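Local coordinates for acidocalcisomal pyrophosphatase (Trypanosoma brucei brucei, PDB 5C5V), which probably hydrolyses inorganic diphosphate to phosphate with the help of magnesium ions, and carries an EF-hand domain, at residues A[33-45]-A[77-89]. Sequence-based numbering, arbitrary orientation.
Sequences CRYLGRNMSDGDV and TKCFSMVSADFSM
Y35 fits as a knob into a hole formed by M82, V83, D86 and F87, joining the end of helix 26-36 to helix 73-87 within the helical EF-hand domain, well away from the diphosphate pocket. With CG trans to the backbone N (chi1 169°), the tyrosine points its ring across helix 73-87, toward the last turn, where OH reaches D86 and F87. M82 bends at chi3 and lays its methyl over one ring face, CE lying 4.1 Å from the centroid and 12° off the normal, a CH-pi contact; its SD sits obliquely in a Met-aromatic contact. A flexible, unbranched thioether suits this site, since it follows the ring and also packs beside the CB of R38.

A phenol suits its place because the hydroxyl can donate to a carboxylate while the ring stays in apolar packing: Y35 OH donates to the anti lone pair of D86 OD2 over 3.0 Å, the carboxylate turned 29° from the ring plane. The F87 ring offers its edge, CE2 standing 3.5 Å from Y35 OH.

Deeper in, L36 meets V83 through branch ends, CD2 to CG2 at 3.6 Å. C79 CB lies 3.3 Å from L36 O, and a small side chain suits a place so near a backbone carbonyl. M40 reaches back with an extended chain to set CE 3.4 Å from C79 CB. L36 and M40 both also touch M48 of helix 43-53, while L12 of helix 3-14 backs Y35 and F87. A second subunit packs its K335 on Y35 and D86; its K338 forms a salt bridge that probably favours the ionised carboxylate, K338 NZ binding D86 OD2, the same oxygen that accepts from Y35 OH.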
ATOM      1  N   CYS A  33      48.601  -5.961 -19.117  1.00 75.13           N
ATOM      2  CA  CYS A  33      50.041  -5.847 -18.893  1.00 75.73           C
ATOM      3  C   CYS A  33      50.478  -4.391 -18.742  1.00 76.02           C
ATOM      4  O   CYS A  33      51.276  -4.064 -17.872  1.00 76.19           O
ATOM      5  CB  CYS A  33      50.834  -6.500 -20.036  1.00 76.01           C
ATOM      6  SG  CYS A  33      50.789  -8.301 -20.027  1.00 76.07           S
ATOM      7  N   ARG A  34      49.956  -3.519 -19.598  1.00 74.91           N
ATOM      8  CA  ARG A  34      50.188  -2.089 -19.448  1.00 75.37           C
ATOM      9  C   ARG A  34      49.666  -1.586 -18.092  1.00 75.35           C
ATOM     10  O   ARG A  34      50.216  -0.647 -17.522  1.00 75.75           O
ATOM     11  CB  ARG A  34      49.521  -1.318 -20.589  1.00 75.60           C
ATOM     12  CG  ARG A  34      49.828   0.170 -20.606  1.00 76.75           C
ATOM     13  N   TYR A  35      48.612  -2.209 -17.571  1.00 70.93           N
ATOM     14  CA  TYR A  35      48.052  -1.788 -16.294  1.00 70.57           C
ATOM     15  C   TYR A  35      48.846  -2.340 -15.100  1.00 70.71           C
ATOM     16  O   TYR A  35      49.246  -1.586 -14.215  1.00 71.08           O
ATOM     17  CB  TYR A  35      46.581  -2.205 -16.182  1.00 69.92           C
ATOM     18  CG  TYR A  35      45.996  -2.045 -14.797  1.00 69.41           C
ATOM     19  CD1 TYR A  35      45.751  -0.784 -14.265  1.00 69.72           C
ATOM     20  CD2 TYR A  35      45.668  -3.150 -14.029  1.00 68.83           C
ATOM     21  CE1 TYR A  35      45.217  -0.629 -12.997  1.00 69.49           C
ATOM     22  CE2 TYR A  35      45.128  -3.005 -12.768  1.00 68.86           C
ATOM     23  CZ  TYR A  35      44.904  -1.744 -12.257  1.00 69.16           C
ATOM     24  OH  TYR A  35      44.367  -1.606 -10.995  1.00 69.11           O
ATOM     25  N   LEU A  36      49.063  -3.652 -15.074  1.00 72.99           N
ATOM     26  CA  LEU A  36      49.810  -4.286 -13.989  1.00 73.52           C
ATOM     27  C   LEU A  36      51.228  -3.728 -13.918  1.00 74.32           C
ATOM     28  O   LEU A  36      51.807  -3.599 -12.843  1.00 74.79           O
ATOM     29  CB  LEU A  36      49.845  -5.799 -14.188  1.00 73.18           C
ATOM     30  CG  LEU A  36      48.509  -6.492 -13.908  1.00 72.59           C
ATOM     31  CD1 LEU A  36      48.601  -7.959 -14.257  1.00 72.70           C
ATOM     32  CD2 LEU A  36      48.112  -6.325 -12.445  1.00 72.22           C
ATOM     33  N   GLY A  37      51.744  -3.378 -15.088  1.00 75.73           N
ATOM     34  CA  GLY A  37      53.087  -2.878 -15.294  1.00 76.43           C
ATOM     35  C   GLY A  37      53.279  -1.400 -15.024  1.00 76.97           C
ATOM     36  O   GLY A  37      54.388  -0.877 -15.137  1.00 77.78           O
ATOM     37  N   ARG A  38      52.208  -0.722 -14.651  1.00 76.56           N
ATOM     38  CA  ARG A  38      52.254   0.718 -14.439  1.00 77.02           C
ATOM     39  C   ARG A  38      53.260   1.155 -13.369  1.00 77.63           C
ATOM     40  O   ARG A  38      53.820   2.240 -13.449  1.00 78.25           O
ATOM     41  CB  ARG A  38      50.850   1.214 -14.068  1.00 76.48           C
ATOM     42  CG  ARG A  38      50.669   2.722 -14.122  1.00 77.12           C
ATOM     43  CD  ARG A  38      49.224   3.135 -13.816  1.00 76.83           C
ATOM     44  NE  ARG A  38      48.289   2.707 -14.856  1.00 76.33           N
ATOM     45  CZ  ARG A  38      47.858   3.485 -15.850  1.00 76.44           C
ATOM     46  NH1 ARG A  38      48.272   4.745 -15.938  1.00 76.70           N
ATOM     47  NH2 ARG A  38      47.011   3.003 -16.757  1.00 75.66           N
ATOM     48  N   ASN A  39      53.529   0.309 -12.388  1.00 78.45           N
ATOM     49  CA  ASN A  39      54.498   0.681 -11.383  1.00 79.24           C
ATOM     50  C   ASN A  39      55.783  -0.081 -11.610  1.00 79.86           C
ATOM     51  O   ASN A  39      56.504  -0.397 -10.670  1.00 80.11           O
ATOM     52  CB  ASN A  39      53.945   0.429  -9.994  1.00 79.23           C
ATOM     53  CG  ASN A  39      52.800   1.360  -9.665  1.00 79.34           C
ATOM     54  OD1 ASN A  39      51.662   0.931  -9.443  1.00 78.81           O
ATOM     55  ND2 ASN A  39      53.094   2.661  -9.657  1.00 79.40           N
ATOM     56  N   MET A  40      56.036  -0.394 -12.882  1.00 82.34           N
ATOM     57  CA  MET A  40      57.228  -1.117 -13.301  1.00 82.60           C
ATOM     58  C   MET A  40      57.825  -0.402 -14.497  1.00 82.93           C
ATOM     59  O   MET A  40      57.289   0.598 -14.975  1.00 82.44           O
ATOM     60  CB  MET A  40      56.889  -2.557 -13.693  1.00 82.36           C
ATOM     61  CG  MET A  40      55.969  -3.287 -12.715  1.00 81.66           C
ATOM     62  SD  MET A  40      55.667  -4.981 -13.257  1.00 81.62           S
ATOM     63  CE  MET A  40      54.574  -5.583 -11.973  1.00 80.56           C
ATOM     64  N   SER A  41      58.949  -0.919 -14.972  1.00 84.98           N
ATOM     65  CA  SER A  41      59.600  -0.396 -16.160  1.00 85.53           C
ATOM     66  C   SER A  41      59.246  -1.262 -17.351  1.00 85.62           C
ATOM     67  O   SER A  41      58.244  -1.073 -18.043  1.00 85.73           O
ATOM     68  CB  SER A  41      61.115  -0.392 -16.000  1.00 85.92           C
ATOM     69  OG  SER A  41      61.592  -1.727 -16.007  1.00 86.40           O
ATOM     70  N   ASP A  42      60.122  -2.244 -17.535  1.00 90.89           N
ATOM     71  CA  ASP A  42      60.054  -3.248 -18.580  1.00 90.83           C
ATOM     72  C   ASP A  42      60.832  -4.473 -18.127  1.00 90.96           C
ATOM     73  O   ASP A  42      60.590  -5.565 -18.638  1.00 90.63           O
ATOM     74  CB  ASP A  42      60.577  -2.682 -19.898  1.00 90.93           C
ATOM     75  CG  ASP A  42      59.526  -1.860 -20.626  1.00 90.60           C
ATOM     76  OD1 ASP A  42      58.324  -2.145 -20.453  1.00 89.62           O
ATOM     77  OD2 ASP A  42      59.896  -0.856 -21.276  1.00 91.58           O
ATOM     78  N   GLY A  43      61.773  -4.284 -17.189  1.00 90.71           N
ATOM     79  CA  GLY A  43      62.520  -5.394 -16.598  1.00 90.62           C
ATOM     80  C   GLY A  43      61.614  -6.463 -15.998  1.00 90.35           C
ATOM     81  O   GLY A  43      61.696  -7.632 -16.372  1.00 90.48           O
ATOM     82  N   ASP A  44      60.745  -6.093 -15.073  1.00 89.49           N
ATOM     83  CA  ASP A  44      59.795  -7.075 -14.568  1.00 89.19           C
ATOM     84  C   ASP A  44      58.598  -7.193 -15.520  1.00 88.49           C
ATOM     85  O   ASP A  44      57.880  -8.194 -15.477  1.00 87.69           O
ATOM     86  CB  ASP A  44      59.355  -6.781 -13.125  1.00 89.00           C
ATOM     87  CG  ASP A  44      60.519  -6.891 -12.129  1.00 89.81           C
ATOM     88  OD1 ASP A  44      61.569  -7.448 -12.507  1.00 90.36           O
ATOM     89  OD2 ASP A  44      60.369  -6.481 -10.959  1.00 89.56           O
ATOM     90  N   VAL A  45      58.372  -6.155 -16.335  1.00 89.22           N
ATOM     91  CA  VAL A  45      57.269  -6.124 -17.315  1.00 88.60           C
ATOM     92  C   VAL A  45      57.505  -6.971 -18.557  1.00 88.82           C
ATOM     93  O   VAL A  45      56.596  -7.667 -19.020  1.00 88.49           O
ATOM     94  CB  VAL A  45      56.946  -4.686 -17.773  1.00 88.61           C
ATOM     95  CG1 VAL A  45      56.020  -4.703 -18.999  1.00 87.57           C
ATOM     96  CG2 VAL A  45      56.311  -3.900 -16.620  1.00 88.32           C
ATOM     97  N   THR A  77      53.536  -8.318  -4.980  1.00 85.13           N
ATOM     98  CA  THR A  77      52.968  -7.388  -4.000  1.00 84.95           C
ATOM     99  C   THR A  77      53.280  -5.920  -4.340  1.00 84.91           C
ATOM    100  O   THR A  77      52.559  -5.023  -3.894  1.00 84.50           O
ATOM    101  CB  THR A  77      53.414  -7.728  -2.557  1.00 85.49           C
ATOM    102  OG1 THR A  77      52.953  -9.045  -2.219  1.00 85.39           O
ATOM    103  CG2 THR A  77      52.796  -6.745  -1.559  1.00 85.31           C
ATOM    104  N   LYS A  78      54.357  -5.652  -5.085  1.00 83.68           N
ATOM    105  CA  LYS A  78      54.642  -4.256  -5.408  1.00 83.70           C
ATOM    106  C   LYS A  78      53.539  -3.677  -6.306  1.00 83.35           C
ATOM    107  O   LYS A  78      52.981  -2.614  -6.000  1.00 82.96           O
ATOM    108  CB  LYS A  78      55.979  -4.085  -6.115  1.00 84.36           C
ATOM    109  CG  LYS A  78      56.054  -4.688  -7.509  1.00 84.25           C
ATOM    110  CD  LYS A  78      57.473  -4.595  -8.041  1.00 84.67           C
ATOM    111  CE  LYS A  78      57.616  -5.238  -9.406  1.00 84.78           C
ATOM    112  NZ  LYS A  78      59.023  -5.125  -9.915  1.00 85.15           N
ATOM    113  N   CYS A  79      53.185  -4.384  -7.385  1.00 82.15           N
ATOM    114  CA  CYS A  79      52.180  -3.856  -8.299  1.00 81.45           C
ATOM    115  C   CYS A  79      50.811  -4.089  -7.672  1.00 80.49           C
ATOM    116  O   CYS A  79      49.882  -3.323  -7.895  1.00 80.06           O
ATOM    117  CB  CYS A  79      52.250  -4.511  -9.689  1.00 81.29           C
ATOM    118  SG  CYS A  79      51.199  -5.996  -9.891  1.00 80.30           S
ATOM    119  N   PHE A  80      50.701  -5.142  -6.866  1.00 76.80           N
ATOM    120  CA  PHE A  80      49.438  -5.502  -6.232  1.00 76.09           C
ATOM    121  C   PHE A  80      48.910  -4.401  -5.323  1.00 75.97           C
ATOM    122  O   PHE A  80      47.718  -4.349  -5.019  1.00 75.46           O
ATOM    123  CB  PHE A  80      49.583  -6.788  -5.418  1.00 76.20           C
ATOM    124  CG  PHE A  80      48.316  -7.204  -4.722  1.00 75.60           C
ATOM    125  CD1 PHE A  80      47.295  -7.837  -5.422  1.00 74.95           C
ATOM    126  CD2 PHE A  80      48.124  -6.919  -3.380  1.00 75.61           C
ATOM    127  CE1 PHE A  80      46.109  -8.206  -4.787  1.00 74.37           C
ATOM    128  CE2 PHE A  80      46.943  -7.285  -2.736  1.00 75.37           C
ATOM    129  CZ  PHE A  80      45.933  -7.928  -3.444  1.00 74.60           C
ATOM    130  N   SER A  81      49.789  -3.529  -4.859  1.00 75.47           N
ATOM    131  CA  SER A  81      49.328  -2.431  -4.024  1.00 75.36           C
ATOM    132  C   SER A  81      48.413  -1.523  -4.839  1.00 74.86           C
ATOM    133  O   SER A  81      47.439  -0.992  -4.319  1.00 74.54           O
ATOM    134  CB  SER A  81      50.502  -1.643  -3.450  1.00 76.28           C
ATOM    135  OG  SER A  81      50.016  -0.579  -2.651  1.00 76.48           O
ATOM    136  N   MET A  82      48.740  -1.339  -6.116  1.00 73.12           N
ATOM    137  CA  MET A  82      47.876  -0.582  -7.016  1.00 72.76           C
ATOM    138  C   MET A  82      46.571  -1.333  -7.260  1.00 71.90           C
ATOM    139  O   MET A  82      45.493  -0.771  -7.113  1.00 71.39           O
ATOM    140  CB  MET A  82      48.579  -0.298  -8.345  1.00 73.13           C
ATOM    141  CG  MET A  82      47.640   0.284  -9.405  1.00 73.07           C
ATOM    142  SD  MET A  82      48.328   0.291 -11.078  1.00 73.31           S
ATOM    143  CE  MET A  82      48.866  -1.409 -11.268  1.00 72.58           C
ATOM    144  N   VAL A  83      46.687  -2.611  -7.601  1.00 70.66           N
ATOM    145  CA  VAL A  83      45.537  -3.469  -7.845  1.00 69.94           C
ATOM    146  C   VAL A  83      44.581  -3.434  -6.667  1.00 69.85           C
ATOM    147  O   VAL A  83      43.365  -3.263  -6.835  1.00 69.27           O
ATOM    148  CB  VAL A  83      45.959  -4.929  -8.092  1.00 69.94           C
ATOM    149  CG1 VAL A  83      44.741  -5.821  -8.173  1.00 69.02           C
ATOM    150  CG2 VAL A  83      46.798  -5.040  -9.352  1.00 70.14           C
ATOM    151  N   SER A  84      45.140  -3.574  -5.468  1.00 69.30           N
ATOM    152  CA  SER A  84      44.338  -3.629  -4.254  1.00 68.95           C
ATOM    153  C   SER A  84      43.574  -2.334  -4.028  1.00 68.77           C
ATOM    154  O   SER A  84      42.426  -2.355  -3.610  1.00 68.62           O
ATOM    155  CB  SER A  84      45.228  -3.932  -3.044  1.00 69.81           C
ATOM    156  OG  SER A  84      44.439  -4.325  -1.933  1.00 69.71           O
ATOM    157  N   ALA A  85      44.209  -1.207  -4.317  1.00 67.28           N
ATOM    158  CA  ALA A  85      43.559   0.090  -4.155  1.00 67.39           C
ATOM    159  C   ALA A  85      42.362   0.249  -5.105  1.00 67.20           C
ATOM    160  O   ALA A  85      41.332   0.825  -4.741  1.00 67.25           O
ATOM    161  CB  ALA A  85      44.561   1.207  -4.386  1.00 67.83           C
ATOM    162  N   ASP A  86      42.511  -0.260  -6.323  1.00 66.22           N
ATOM    163  CA  ASP A  86      41.508  -0.084  -7.355  1.00 65.99           C
ATOM    164  C   ASP A  86      40.387  -1.123  -7.290  1.00 65.01           C
ATOM    165  O   ASP A  86      39.254  -0.827  -7.633  1.00 64.99           O
ATOM    166  CB  ASP A  86      42.169  -0.126  -8.733  1.00 65.91           C
ATOM    167  CG  ASP A  86      42.941   1.130  -9.039  1.00 66.67           C
ATOM    168  OD1 ASP A  86      42.597   2.181  -8.457  1.00 66.96           O
ATOM    169  OD2 ASP A  86      43.873   1.080  -9.870  1.00 67.03           O
ATOM    170  N   PHE A  87      40.697  -2.329  -6.830  1.00 65.84           N
ATOM    171  CA  PHE A  87      39.768  -3.434  -6.978  1.00 65.23           C
ATOM    172  C   PHE A  87      39.391  -4.161  -5.695  1.00 65.14           C
ATOM    173  O   PHE A  87      38.604  -5.102  -5.729  1.00 64.70           O
ATOM    174  CB  PHE A  87      40.329  -4.441  -7.985  1.00 65.06           C
ATOM    175  CG  PHE A  87      40.225  -3.979  -9.407  1.00 65.26           C
ATOM    176  CD1 PHE A  87      39.024  -4.106 -10.100  1.00 64.55           C
ATOM    177  CD2 PHE A  87      41.313  -3.407 -10.051  1.00 65.70           C
ATOM    178  CE1 PHE A  87      38.912  -3.671 -11.402  1.00 64.62           C
ATOM    179  CE2 PHE A  87      41.211  -2.974 -11.359  1.00 65.78           C
ATOM    180  CZ  PHE A  87      40.005  -3.103 -12.036  1.00 65.42           C
ATOM    181  N   SER A  88      39.926  -3.732  -4.561  1.00 67.59           N
ATOM    182  CA  SER A  88      39.478  -4.302  -3.292  1.00 67.61           C
ATOM    183  C   SER A  88      38.231  -3.559  -2.826  1.00 67.51           C
ATOM    184  O   SER A  88      38.021  -2.400  -3.179  1.00 67.45           O
ATOM    185  CB  SER A  88      40.573  -4.237  -2.224  1.00 67.99           C
ATOM    186  OG  SER A  88      40.839  -2.897  -1.866  1.00 68.52           O
ATOM    187  N   MET A  89      37.405  -4.220  -2.027  1.00 71.46           N
ATOM    188  CA  MET A  89      36.198  -3.589  -1.531  1.00 71.33           C
ATOM    189  C   MET A  89      36.506  -2.574  -0.433  1.00 71.73           C
ATOM    190  O   MET A  89      37.463  -2.735   0.323  1.00 72.30           O
ATOM    191  CB  MET A  89      35.233  -4.652  -1.011  1.00 70.67           C
ATOM    192  CG  MET A  89      34.746  -5.621  -2.078  1.00 70.28           C
ATOM    193  SD  MET A  89      33.710  -4.831  -3.348  1.00 70.61           S
ATOM    194  CE  MET A  89      33.534  -6.184  -4.515  1.00 69.89           C
TER